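Local coordinates for decapping nuclease RAI1 (Scheffersomyces stipitis, PDB 5ULJ), which removes the entire NAD cap from the 5' end of NAD-capped RNAs in a reaction that depends on a divalent metal cation, at residues V52-L57 with D241-D246; P131-V136 with R361-P366; S181-E186 with V211-Q216. All coordinates share one frame; numbering follows the deposited sequence.

Contact 1. Residues V52-L57 with D241-D246; sequences VSYYYL and DYIPED
Y54, on the short strand 54-55, meets the backbone of D241 and Y242 where the chain leaves the long strand 228-239. The two segments approach without pairing as strands: the CA atoms of Y54 and D241 are 7.0 Å apart, and those of V52 and I243 diverge to 9.0 Å, so the two backbones are joined through side chains and a water. The Y54 ring does most of the bridging. Its CG lies anti to the carbonyl carbon (chi1 -65°), which sends the ring across to the second segment, where its edge meets the peptide between D241 and Y242. CD2 of Y54 is 3.6 Å from O of D241, and both this oxygen and CA of Y242 lie near the ring plane. One face of the same ring is covered by CG1 of V52, 3.7 Å above the plane and offset toward the rim. From there CG1 of V52 also reaches CG1 of I243 at 4.5 Å, a loose apolar touch. The polar link is indirect: a water lies 2.8 Å from OH of Y54 and accepts from N of I243 at 2.9 Å, tying phenol to backbone. Within the second segment, OD1 of D241 is hydrogen-bonded to ND1 of H253. The contact lies at the surface. Strand 54-55 pairs antiparallel with strand 190-191 on one side, while S53 and Y55 bond to the backbone of V239 in strand 228-239, and I243 packs on Y254 of strand 254-261.

Contact 2. Residues P131-V136 with R361-P366; sequences PVDLNV and RVSFDP
N135 and R361 lie side by side on one face of an antiparallel strand pair, their side chains pointing the same way and their amide and guanidinium planes 33° apart. R361 approaches side-on: NE and NH2 both grip OD1 of N135, at 2.8 and 2.9 Å, and the oxygen stays close to the guanidinium plane. NE comes nearly along the C=O axis, whereas NH2 uses a lone pair of the same oxygen. The bend at chi3 (-63°) brings the NE edge of the guanidinium alongside N135. On the same face D133 and S363 form a non-hydrogen-bonded pair, with OD2 of D133 3.0 Å from OG of S363; OD1 of D133 is held by a salt bridge to R155 in helix 149-166 and by a water that also donates to O of F364. The opposite face is apolar. CB of V132 lies 4.0 Å from CB of F364, and CG2 of V136 crosses CG2 of V362 at 3.8 Å. Beyond the end of the strand, CD of P366 rests 4.1 Å from CB of P131. Between the two faces run the backbone bonds of the V132-F364 and L134-V362 pairs; N of V362 to O of L134 measures 2.8 Å. With an alanine in place of R361, both donors to OD1 of N135 go, and that buried amide would probably be freer to turn, with D148 left without this salt-bridge partner. The ladder thus divides its chemistry by face: polar side chains bond across the strands and reach outward to R155 of helix 149-166 and to D148 just ahead of that helix, while aliphatic and aromatic groups pack on the other side.

Contact 3. Residues S181-E186 with V211-Q216; sequences SGYKFE and VNNYEQ. With 0WD ([[(2R,3S,4R,5R)-5-(3-aminocarbonyl-4H-pyridin-1-yl)-3,4-bis(oxidanyl)oxolan-2-yl]methoxy-oxidanyl-phosphoryl] [(2R,3S,4R,5R)-5-(6-aminopurin-9-yl)-4-oxidanyl-3-phosphonooxy-oxolan-2-yl]methyl hydrogen phosphate), chain F.
Y183 of helix 169-188 and N213 of the loop leading into strand 216-225 meet beside the nucleotide pocket of this PD-(D/E)XK nuclease fold. The chief interaction is CH-pi: CB of N213 sits over one face of the Y183 ring, 3.8 Å from its centroid and 26° off the normal. It stands closest to the CE1 and CZ side, while the amide plane of N213 is turned 78° from the ring and its OD1 accepts from N of I78. CG of Y183 is anti to the carbonyl carbon (chi1 -64°), which carries the ring off the helix toward this loop. Apolar packing comes next. V211 sets its two methyls against the helix, CG1 touching CB of Y183 at 3.9 Å and CG2 lying 3.9 Å from CD of K184, whose chain crosses the valine at about a right angle; NZ of K184 runs on to the carbonyls of A70 and D67. Polar contacts bridge or shape the loop. A water accepts from N of N212 and donates weakly to O of Y183. OD1 of N212 forms an Asx motif, receiving N of E215 almost head-on to its C=O at 2.9 Å and N of Y214 more weakly. Y183 and Q216 also help to line the pocket of the bound dinucleotide. E186, about one turn along the helix, belongs to the enzyme's divalent-metal site, although the calcium here is bound by D237, E256 and L257. At the pocket, OH of Y183 stops 3.5 Å from C2B of the dinucleotide, a ribose carbon.

Overall arrangement
Contact 2 is a buried strand pair with a regular backbone ladder; contact 1 is a surface contact made by ring edge and water, and contact 3, partly buried, joins helix to loop beside the ligand. Contacts 1 and 3 are neighbours, touching where CD2 of L57 packs on CE1 of F185 at 3.9 Å, and helix 169-188 leads on to strand 190-191, the partner of strand 54-55. Contact 2 lies across the chain's centre from both, its centre about 37 Å from that of contact 1. Contact 2 has direct backbone and side-chain hydrogen bonds across it; in contacts 1 and 3 a tyrosine ring and apolar touches do the joining, and the polar link across goes through a water.

Contact 1. Residues V52-L57 with D241-D246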
loop_
_atom_site.group_PDB
_atom_site.type_symbol
_atom_site.label_atom_id
_atom_site.label_comp_id
_atom_site.label_asym_id
_atom_site.label_seq_id
_atom_site.Cartn_x
_atom_site.Cartn_y
_atom_site.Cartn_z
ATOM N N VAL A 52 11.263 -8.504 -10.452
ATOM C CA VAL A 52 9.884 -8.539 -10.918
ATOM C C VAL A 52 9.368 -9.974 -11.000
ATOM O O VAL A 52 10.012 -10.838 -11.594
ATOM C CB VAL A 52 9.744 -7.865 -12.300
ATOM C CG1 VAL A 52 8.417 -8.228 -12.946
ATOM C CG2 VAL A 52 9.892 -6.356 -12.170
ATOM N N SER A 53 8.215 -10.224 -10.389
ATOM C CA SER A 53 7.571 -11.529 -10.478
ATOM C C SER A 53 6.548 -11.542 -11.609
ATOM O O SER A 53 5.970 -10.509 -11.946
ATOM C CB SER A 53 6.900 -11.896 -9.152
ATOM O OG SER A 53 7.850 -11.980 -8.104
ATOM N N TYR A 54 6.326 -12.715 -12.193
ATOM C CA TYR A 54 5.390 -12.849 -13.303
ATOM C C TYR A 54 4.285 -13.845 -12.971
ATOM O O TYR A 54 4.556 -14.957 -12.523
ATOM C CB TYR A 54 6.126 -13.277 -14.573
ATOM C CG TYR A 54 7.108 -12.243 -15.075
ATOM C CD1 TYR A 54 8.401 -12.185 -14.572
ATOM C CD2 TYR A 54 6.740 -11.323 -16.047
ATOM C CE1 TYR A 54 9.300 -11.239 -15.024
ATOM C CE2 TYR A 54 7.632 -10.374 -16.506
ATOM C CZ TYR A 54 8.911 -10.337 -15.992
ATOM O OH TYR A 54 9.804 -9.394 -16.446
ATOM N N TYR A 55 3.042 -13.438 -13.197
ATOM C CA TYR A 55 1.896 -14.264 -12.838
ATOM C C TYR A 55 1.841 -15.552 -13.649
ATOM O O TYR A 55 1.912 -15.533 -14.878
ATOM C CB TYR A 55 0.592 -13.485 -13.024
ATOM C CG TYR A 55 -0.631 -14.236 -12.544
ATOM C CD1 TYR A 55 -0.937 -14.307 -11.192
ATOM C CD2 TYR A 55 -1.474 -14.877 -13.442
ATOM C CE1 TYR A 55 -2.050 -14.992 -10.746
ATOM C CE2 TYR A 55 -2.592 -15.565 -13.005
ATOM C CZ TYR A 55 -2.874 -15.620 -11.656
ATOM O OH TYR A 55 -3.984 -16.303 -11.213
ATOM N N TYR A 56 1.717 -16.673 -12.947
ATOM C CA TYR A 56 1.522 -17.963 -13.594
ATOM C C TYR A 56 0.795 -18.926 -12.669
ATOM O O TYR A 56 1.364 -19.425 -11.698
ATOM C CB TYR A 56 2.855 -18.567 -14.029
ATOM C CG TYR A 56 2.704 -19.954 -14.611
ATOM C CD1 TYR A 56 1.980 -20.159 -15.778
ATOM C CD2 TYR A 56 3.271 -21.057 -13.988
ATOM C CE1 TYR A 56 1.832 -21.424 -16.314
ATOM C CE2 TYR A 56 3.129 -22.326 -14.517
ATOM C CZ TYR A 56 2.410 -22.503 -15.681
ATOM O OH TYR A 56 2.263 -23.764 -16.211
ATOM N N LEU A 57 -0.469 -19.181 -12.978
ATOM C CA LEU A 57 -1.282 -20.087 -12.183
ATOM C C LEU A 57 -2.226 -20.867 -13.085
ATOM O O LEU A 57 -3.330 -20.407 -13.376
ATOM C CB LEU A 57 -2.072 -19.313 -11.126
ATOM C CG LEU A 57 -2.743 -20.140 -10.027
ATOM C CD1 LEU A 57 -1.699 -20.819 -9.155
ATOM C CD2 LEU A 57 -3.663 -19.267 -9.189
ATOM N N ASP A 241 1.754 -9.700 -17.812
ATOM C CA ASP A 241 2.400 -10.220 -19.010
ATOM C C ASP A 241 3.874 -9.830 -19.104
ATOM O O ASP A 241 4.753 -10.678 -18.956
ATOM C CB ASP A 241 1.651 -9.751 -20.263
ATOM C CG ASP A 241 1.187 -8.312 -20.163
ATOM O OD1 ASP A 241 1.838 -7.517 -19.452
ATOM O OD2 ASP A 241 0.169 -7.971 -20.801
ATOM N N TYR A 242 4.143 -8.551 -19.343
ATOM C CA TYR A 242 5.505 -8.104 -19.607
ATOM C C TYR A 242 5.750 -6.660 -19.183
ATOM O O TYR A 242 4.817 -5.864 -19.076
ATOM C CB TYR A 242 5.822 -8.252 -21.099
ATOM C CG TYR A 242 4.949 -7.390 -21.986
ATOM C CD1 TYR A 242 3.697 -7.827 -22.399
ATOM C CD2 TYR A 242 5.375 -6.136 -22.406
ATOM C CE1 TYR A 242 2.893 -7.041 -23.203
ATOM C CE2 TYR A 242 4.578 -5.343 -23.212
ATOM C CZ TYR A 242 3.340 -5.800 -23.607
ATOM O OH TYR A 242 2.543 -5.015 -24.409
ATOM N N ILE A 243 7.016 -6.333 -18.947
ATOM C CA ILE A 243 7.434 -4.951 -18.752
ATOM C C ILE A 243 7.903 -4.373 -20.083
ATOM O O ILE A 243 8.893 -4.838 -20.647
ATOM C CB ILE A 243 8.571 -4.831 -17.716
ATOM C CG1 ILE A 243 8.117 -5.356 -16.351
ATOM C CG2 ILE A 243 9.051 -3.387 -17.613
ATOM C CD1 ILE A 243 7.329 -4.350 -15.539
ATOM N N PRO A 244 7.186 -3.359 -20.595
ATOM C CA PRO A 244 7.562 -2.710 -21.857
ATOM C C PRO A 244 8.919 -2.024 -21.728
ATOM O O PRO A 244 9.222 -1.481 -20.668
ATOM C CB PRO A 244 6.438 -1.696 -22.083
ATOM C CG PRO A 244 5.893 -1.430 -20.720
ATOM C CD PRO A 244 6.009 -2.726 -19.975
ATOM N N GLU A 245 9.721 -2.050 -22.786
ATOM C CA GLU A 245 11.099 -1.576 -22.697
ATOM C C GLU A 245 11.204 -0.053 -22.626
ATOM O O GLU A 245 12.037 0.483 -21.892
ATOM C CB GLU A 245 11.916 -2.100 -23.883
ATOM C CG GLU A 245 12.316 -3.594 -23.860
ATOM C CD GLU A 245 13.070 -4.058 -22.608
ATOM O OE1 GLU A 245 12.708 -3.686 -21.472
ATOM O OE2 GLU A 245 14.063 -4.800 -22.771
ATOM N N ASP A 246 10.359 0.644 -23.380
ATOM C CA ASP A 246 10.424 2.103 -23.441
ATOM C C ASP A 246 9.798 2.777 -22.218
ATOM O O ASP A 246 9.663 4.001 -22.176
ATOM C CB ASP A 246 9.761 2.601 -24.731
ATOM C CG ASP A 246 8.308 2.180 -24.850
ATOM O OD1 ASP A 246 7.821 1.442 -23.967
ATOM O OD2 ASP A 246 7.660 2.565 -25.845
HETATM O O HOH W 1 9.232 -8.149 -18.921
#

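Contact 2. Residues P131-V136 with R361-P366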
loop_
_atom_site.group_PDB
_atom_site.type_symbol
_atom_site.label_atom_id
_atom_site.label_comp_id
_atom_site.label_asym_id
_atom_site.label_seq_id
_atom_site.Cartn_x
_atom_site.Cartn_y
_atom_site.Cartn_z
ATOM N N PRO A 131 -8.309 3.440 13.777
ATOM C CA PRO A 131 -7.616 4.704 14.037
ATOM C C PRO A 131 -6.624 5.053 12.933
ATOM O O PRO A 131 -6.014 4.160 12.342
ATOM C CB PRO A 131 -6.892 4.438 15.359
ATOM C CG PRO A 131 -6.654 2.968 15.354
ATOM C CD PRO A 131 -7.853 2.364 14.675
ATOM N N VAL A 132 -6.477 6.342 12.654
ATOM C CA VAL A 132 -5.513 6.810 11.665
ATOM C C VAL A 132 -4.667 7.933 12.253
ATOM O O VAL A 132 -5.201 8.903 12.785
ATOM C CB VAL A 132 -6.208 7.308 10.378
ATOM C CG1 VAL A 132 -5.185 7.858 9.397
ATOM C CG2 VAL A 132 -7.015 6.188 9.738
ATOM N N ASP A 133 -3.349 7.789 12.167
ATOM C CA ASP A 133 -2.435 8.826 12.634
ATOM C C ASP A 133 -1.312 9.039 11.628
ATOM O O ASP A 133 -0.524 8.131 11.363
ATOM C CB ASP A 133 -1.862 8.467 14.006
ATOM C CG ASP A 133 -2.896 8.560 15.111
ATOM O OD1 ASP A 133 -3.548 7.537 15.404
ATOM O OD2 ASP A 133 -3.057 9.657 15.685
ATOM N N LEU A 134 -1.245 10.243 11.072
ATOM C CA LEU A 134 -0.263 10.559 10.043
ATOM C C LEU A 134 0.538 11.810 10.384
ATOM O O LEU A 134 -0.032 12.852 10.705
ATOM C CB LEU A 134 -0.953 10.746 8.690
ATOM C CG LEU A 134 -1.773 9.568 8.163
ATOM C CD1 LEU A 134 -2.555 9.978 6.926
ATOM C CD2 LEU A 134 -0.868 8.386 7.864
ATOM N N ASN A 135 1.860 11.700 10.312
ATOM C CA ASN A 135 2.730 12.859 10.462
ATOM C C ASN A 135 2.855 13.607 9.145
ATOM O O ASN A 135 3.099 13.003 8.102
ATOM C CB ASN A 135 4.116 12.443 10.956
ATOM C CG ASN A 135 4.099 11.922 12.377
ATOM O OD1 ASN A 135 3.276 12.335 13.193
ATOM N ND2 ASN A 135 5.015 11.010 12.683
ATOM N N VAL A 136 2.678 14.923 9.193
ATOM C CA VAL A 136 2.828 15.754 8.006
ATOM C C VAL A 136 3.792 16.901 8.281
ATOM O O VAL A 136 3.684 17.584 9.298
ATOM C CB VAL A 136 1.479 16.333 7.532
ATOM C CG1 VAL A 136 1.644 17.009 6.182
ATOM C CG2 VAL A 136 0.424 15.240 7.451
ATOM N N ARG A 361 0.182 16.653 12.720
ATOM C CA ARG A 361 -0.353 15.301 12.763
ATOM C C ARG A 361 -1.837 15.281 12.431
ATOM O O ARG A 361 -2.638 15.976 13.059
ATOM C CB ARG A 361 -0.122 14.661 14.131
ATOM C CG ARG A 361 -0.674 13.247 14.235
ATOM C CD ARG A 361 -0.076 12.506 15.414
ATOM N NE ARG A 361 1.368 12.345 15.274
ATOM C CZ ARG A 361 2.185 12.032 16.273
ATOM N NH1 ARG A 361 1.701 11.848 17.494
ATOM N NH2 ARG A 361 3.487 11.908 16.054
ATOM N N VAL A 362 -2.190 14.481 11.432
ATOM C CA VAL A 362 -3.582 14.257 11.078
ATOM C C VAL A 362 -4.063 12.997 11.781
ATOM O O VAL A 362 -3.438 11.942 11.672
ATOM C CB VAL A 362 -3.766 14.114 9.561
ATOM C CG1 VAL A 362 -5.240 14.081 9.213
ATOM C CG2 VAL A 362 -3.072 15.253 8.838
ATOM N N SER A 363 -5.168 13.103 12.510
ATOM C CA SER A 363 -5.623 11.992 13.329
ATOM C C SER A 363 -7.124 11.749 13.240
ATOM O O SER A 363 -7.927 12.669 13.401
ATOM C CB SER A 363 -5.230 12.224 14.789
ATOM O OG SER A 363 -5.674 11.158 15.610
ATOM N N PHE A 364 -7.496 10.499 12.980
ATOM C CA PHE A 364 -8.886 10.083 13.095
ATOM C C PHE A 364 -9.066 9.243 14.351
ATOM O O PHE A 364 -8.404 8.220 14.526
ATOM C CB PHE A 364 -9.342 9.296 11.867
ATOM C CG PHE A 364 -10.711 8.694 12.018
ATOM C CD1 PHE A 364 -11.838 9.501 12.038
ATOM C CD2 PHE A 364 -10.871 7.326 12.155
ATOM C CE1 PHE A 364 -13.100 8.953 12.184
ATOM C CE2 PHE A 364 -12.131 6.772 12.301
ATOM C CZ PHE A 364 -13.246 7.587 12.316
ATOM N N ASP A 365 -9.963 9.687 15.222
ATOM C CA ASP A 365 -10.237 8.988 16.469
ATOM C C ASP A 365 -11.603 8.314 16.397
ATOM O O ASP A 365 -12.626 8.990 16.330
ATOM C CB ASP A 365 -10.176 9.961 17.649
ATOM C CG ASP A 365 -10.425 9.283 18.980
ATOM O OD1 ASP A 365 -10.156 8.068 19.093
ATOM O OD2 ASP A 365 -10.889 9.966 19.916
ATOM N N PRO A 366 -11.615 6.971 16.400
ATOM C CA PRO A 366 -12.843 6.176 16.259
ATOM C C PRO A 366 -13.865 6.415 17.371
ATOM O O PRO A 366 -15.064 6.448 17.098
ATOM C CB PRO A 366 -12.331 4.732 16.306
ATOM C CG PRO A 366 -10.904 4.820 15.888
ATOM C CD PRO A 366 -10.414 6.121 16.444
HETATM O O HOH W 2 -6.106 8.311 16.269
#

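Contact 3. Residues S181-E186 with V211-Q216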
loop_
_atom_site.group_PDB
_atom_site.type_symbol
_atom_site.label_atom_id
_atom_site.label_comp_id
_atom_site.label_asym_id
_atom_site.label_seq_id
_atom_site.Cartn_x
_atom_site.Cartn_y
_atom_site.Cartn_z
ATOM N N SER A 181 -0.551 -17.671 4.432
ATOM C CA SER A 181 -1.198 -18.206 3.237
ATOM C C SER A 181 -1.230 -17.202 2.089
ATOM O O SER A 181 -1.238 -17.588 0.919
ATOM C CB SER A 181 -2.622 -18.664 3.563
ATOM O OG SER A 181 -3.453 -17.564 3.890
ATOM N N GLY A 182 -1.251 -15.916 2.426
ATOM C CA GLY A 182 -1.216 -14.869 1.422
ATOM C C GLY A 182 0.110 -14.854 0.686
ATOM O O GLY A 182 0.153 -14.729 -0.537
ATOM N N TYR A 183 1.199 -14.987 1.435
ATOM C CA TYR A 183 2.529 -15.018 0.842
ATOM C C TYR A 183 2.782 -16.344 0.136
ATOM O O TYR A 183 3.495 -16.396 -0.865
ATOM C CB TYR A 183 3.598 -14.767 1.907
ATOM C CG TYR A 183 3.514 -13.393 2.529
ATOM C CD1 TYR A 183 3.964 -12.272 1.842
ATOM C CD2 TYR A 183 2.983 -13.214 3.799
ATOM C CE1 TYR A 183 3.887 -11.011 2.404
ATOM C CE2 TYR A 183 2.902 -11.957 4.370
ATOM C CZ TYR A 183 3.357 -10.859 3.668
ATOM O OH TYR A 183 3.281 -9.606 4.232
ATOM N N LYS A 184 2.191 -17.412 0.664
ATOM C CA LYS A 184 2.294 -18.731 0.049
ATOM C C LYS A 184 1.648 -18.725 -1.332
ATOM O O LYS A 184 2.194 -19.275 -2.288
ATOM C CB LYS A 184 1.637 -19.791 0.937
ATOM C CG LYS A 184 1.621 -21.192 0.338
ATOM C CD LYS A 184 3.021 -21.778 0.254
ATOM C CE LYS A 184 3.014 -23.127 -0.449
ATOM N NZ LYS A 184 2.512 -24.218 0.431
ATOM N N PHE A 185 0.484 -18.091 -1.424
ATOM C CA PHE A 185 -0.247 -17.993 -2.682
ATOM C C PHE A 185 0.555 -17.238 -3.732
ATOM O O PHE A 185 0.623 -17.654 -4.887
ATOM C CB PHE A 185 -1.592 -17.310 -2.454
ATOM C CG PHE A 185 -2.418 -17.149 -3.699
ATOM C CD1 PHE A 185 -2.933 -18.255 -4.356
ATOM C CD2 PHE A 185 -2.691 -15.887 -4.205
ATOM C CE1 PHE A 185 -3.698 -18.106 -5.501
ATOM C CE2 PHE A 185 -3.456 -15.731 -5.346
ATOM C CZ PHE A 185 -3.960 -16.842 -5.996
ATOM N N GLU A 186 1.167 -16.131 -3.325
ATOM C CA GLU A 186 1.999 -15.343 -4.226
ATOM C C GLU A 186 3.187 -16.155 -4.731
ATOM O O GLU A 186 3.619 -15.994 -5.871
ATOM C CB GLU A 186 2.487 -14.072 -3.530
ATOM C CG GLU A 186 1.374 -13.110 -3.156
ATOM C CD GLU A 186 1.889 -11.869 -2.459
ATOM O OE1 GLU A 186 3.096 -11.823 -2.140
ATOM O OE2 GLU A 186 1.086 -10.939 -2.228
ATOM N N VAL A 211 9.235 -18.995 0.760
ATOM C CA VAL A 211 8.076 -18.152 1.023
ATOM C C VAL A 211 8.469 -17.119 2.071
ATOM O O VAL A 211 8.909 -17.471 3.164
ATOM C CB VAL A 211 6.862 -18.957 1.513
ATOM C CG1 VAL A 211 5.724 -18.017 1.886
ATOM C CG2 VAL A 211 6.416 -19.947 0.447
ATOM N N ASN A 212 8.316 -15.845 1.732
ATOM C CA ASN A 212 8.827 -14.776 2.578
ATOM C C ASN A 212 8.049 -13.478 2.431
ATOM O O ASN A 212 7.238 -13.329 1.518
ATOM C CB ASN A 212 10.298 -14.520 2.257
ATOM C CG ASN A 212 10.488 -13.864 0.903
ATOM O OD1 ASN A 212 10.699 -12.656 0.811
ATOM N ND2 ASN A 212 10.399 -14.659 -0.159
ATOM N N ASN A 213 8.306 -12.540 3.336
ATOM C CA ASN A 213 7.765 -11.194 3.210
ATOM C C ASN A 213 8.893 -10.168 3.141
ATOM O O ASN A 213 8.703 -8.994 3.456
ATOM C CB ASN A 213 6.809 -10.876 4.365
ATOM C CG ASN A 213 7.507 -10.829 5.711
ATOM O OD1 ASN A 213 8.600 -11.368 5.879
ATOM N ND2 ASN A 213 6.869 -10.184 6.681
ATOM N N TYR A 214 10.070 -10.631 2.728
ATOM C CA TYR A 214 11.216 -9.757 2.502
ATOM C C TYR A 214 11.107 -9.063 1.150
ATOM O O TYR A 214 11.309 -7.853 1.043
ATOM C CB TYR A 214 12.524 -10.548 2.569
ATOM C CG TYR A 214 13.104 -10.684 3.957
ATOM C CD1 TYR A 214 12.662 -11.676 4.821
ATOM C CD2 TYR A 214 14.100 -9.825 4.401
ATOM C CE1 TYR A 214 13.192 -11.807 6.089
ATOM C CE2 TYR A 214 14.636 -9.946 5.669
ATOM C CZ TYR A 214 14.178 -10.939 6.508
ATOM O OH TYR A 214 14.709 -11.065 7.771
ATOM N N GLU A 215 10.793 -9.845 0.123
ATOM C CA GLU A 215 10.691 -9.336 -1.241
ATOM C C GLU A 215 9.594 -8.289 -1.377
ATOM O O GLU A 215 8.416 -8.573 -1.160
ATOM C CB GLU A 215 10.438 -10.483 -2.223
ATOM C CG GLU A 215 11.605 -11.445 -2.369
ATOM C CD GLU A 215 11.302 -12.590 -3.315
ATOM O OE1 GLU A 215 10.220 -13.201 -3.186
ATOM O OE2 GLU A 215 12.145 -12.879 -4.191
ATOM N N GLN A 216 9.993 -7.075 -1.734
ATOM C CA GLN A 216 9.053 -5.979 -1.929
ATOM C C GLN A 216 9.442 -5.150 -3.146
ATOM O O GLN A 216 10.477 -4.486 -3.145
ATOM C CB GLN A 216 8.993 -5.090 -0.684
ATOM C CG GLN A 216 8.380 -5.755 0.538
ATOM C CD GLN A 216 6.866 -5.818 0.470
ATOM O OE1 GLN A 216 6.297 -6.742 -0.110
ATOM N NE2 GLN A 216 6.207 -4.830 1.063
HETATM C C1M 0WD F . 6.520 -0.485 3.877
HETATM C C2M 0WD F . 5.079 -0.839 4.115
HETATM O O2M 0WD F . 4.853 -1.135 5.502
HETATM C C3M 0WD F . 5.064 -2.093 3.299
HETATM O O3M 0WD F . 5.955 -3.022 3.920
HETATM O O4M 0WD F . 6.523 -0.431 2.436
HETATM C C4M 0WD F . 5.713 -1.574 2.010
HETATM C C5M 0WD F . 4.681 -1.139 0.958
HETATM O O5M 0WD F . 4.022 0.080 1.312
HETATM P PN 0WD F . 2.480 0.273 0.881
HETATM O O1N 0WD F . 2.588 -0.410 -0.428
HETATM O O2N 0WD F . 2.342 1.736 1.048
HETATM O O3P 0WD F . 1.653 -0.607 1.941
HETATM P PA 0WD F . 0.244 -1.334 1.715
HETATM O O1A 0WD F . -0.449 -1.424 3.018
HETATM O O2A 0WD F . -0.445 -0.715 0.564
HETATM O O5B 0WD F . 0.717 -2.816 1.292
HETATM C C5B 0WD F . 0.568 -3.903 2.208
HETATM C C4B 0WD F . 1.727 -4.890 2.033
HETATM C C3B 0WD F . 1.274 -6.314 2.215
HETATM O O3B 0WD F . 0.424 -6.740 1.132
HETATM P "P2'" 0WD F . -1.153 -6.841 1.321
HETATM O OP2 0WD F . -1.482 -7.958 0.407
HETATM O OP1 0WD F . -1.317 -7.156 2.746
HETATM O OP3 0WD F . -1.647 -5.527 0.883
HETATM O O4B 0WD F . 2.688 -4.784 3.108
HETATM C C1B 0WD F . 3.361 -6.085 3.137
HETATM C C2B 0WD F . 2.634 -6.921 2.089
HETATM O O2B 0WD F . 3.158 -6.613 0.792
HETATM O O HOH W 3 6.805 -15.464 -0.879
#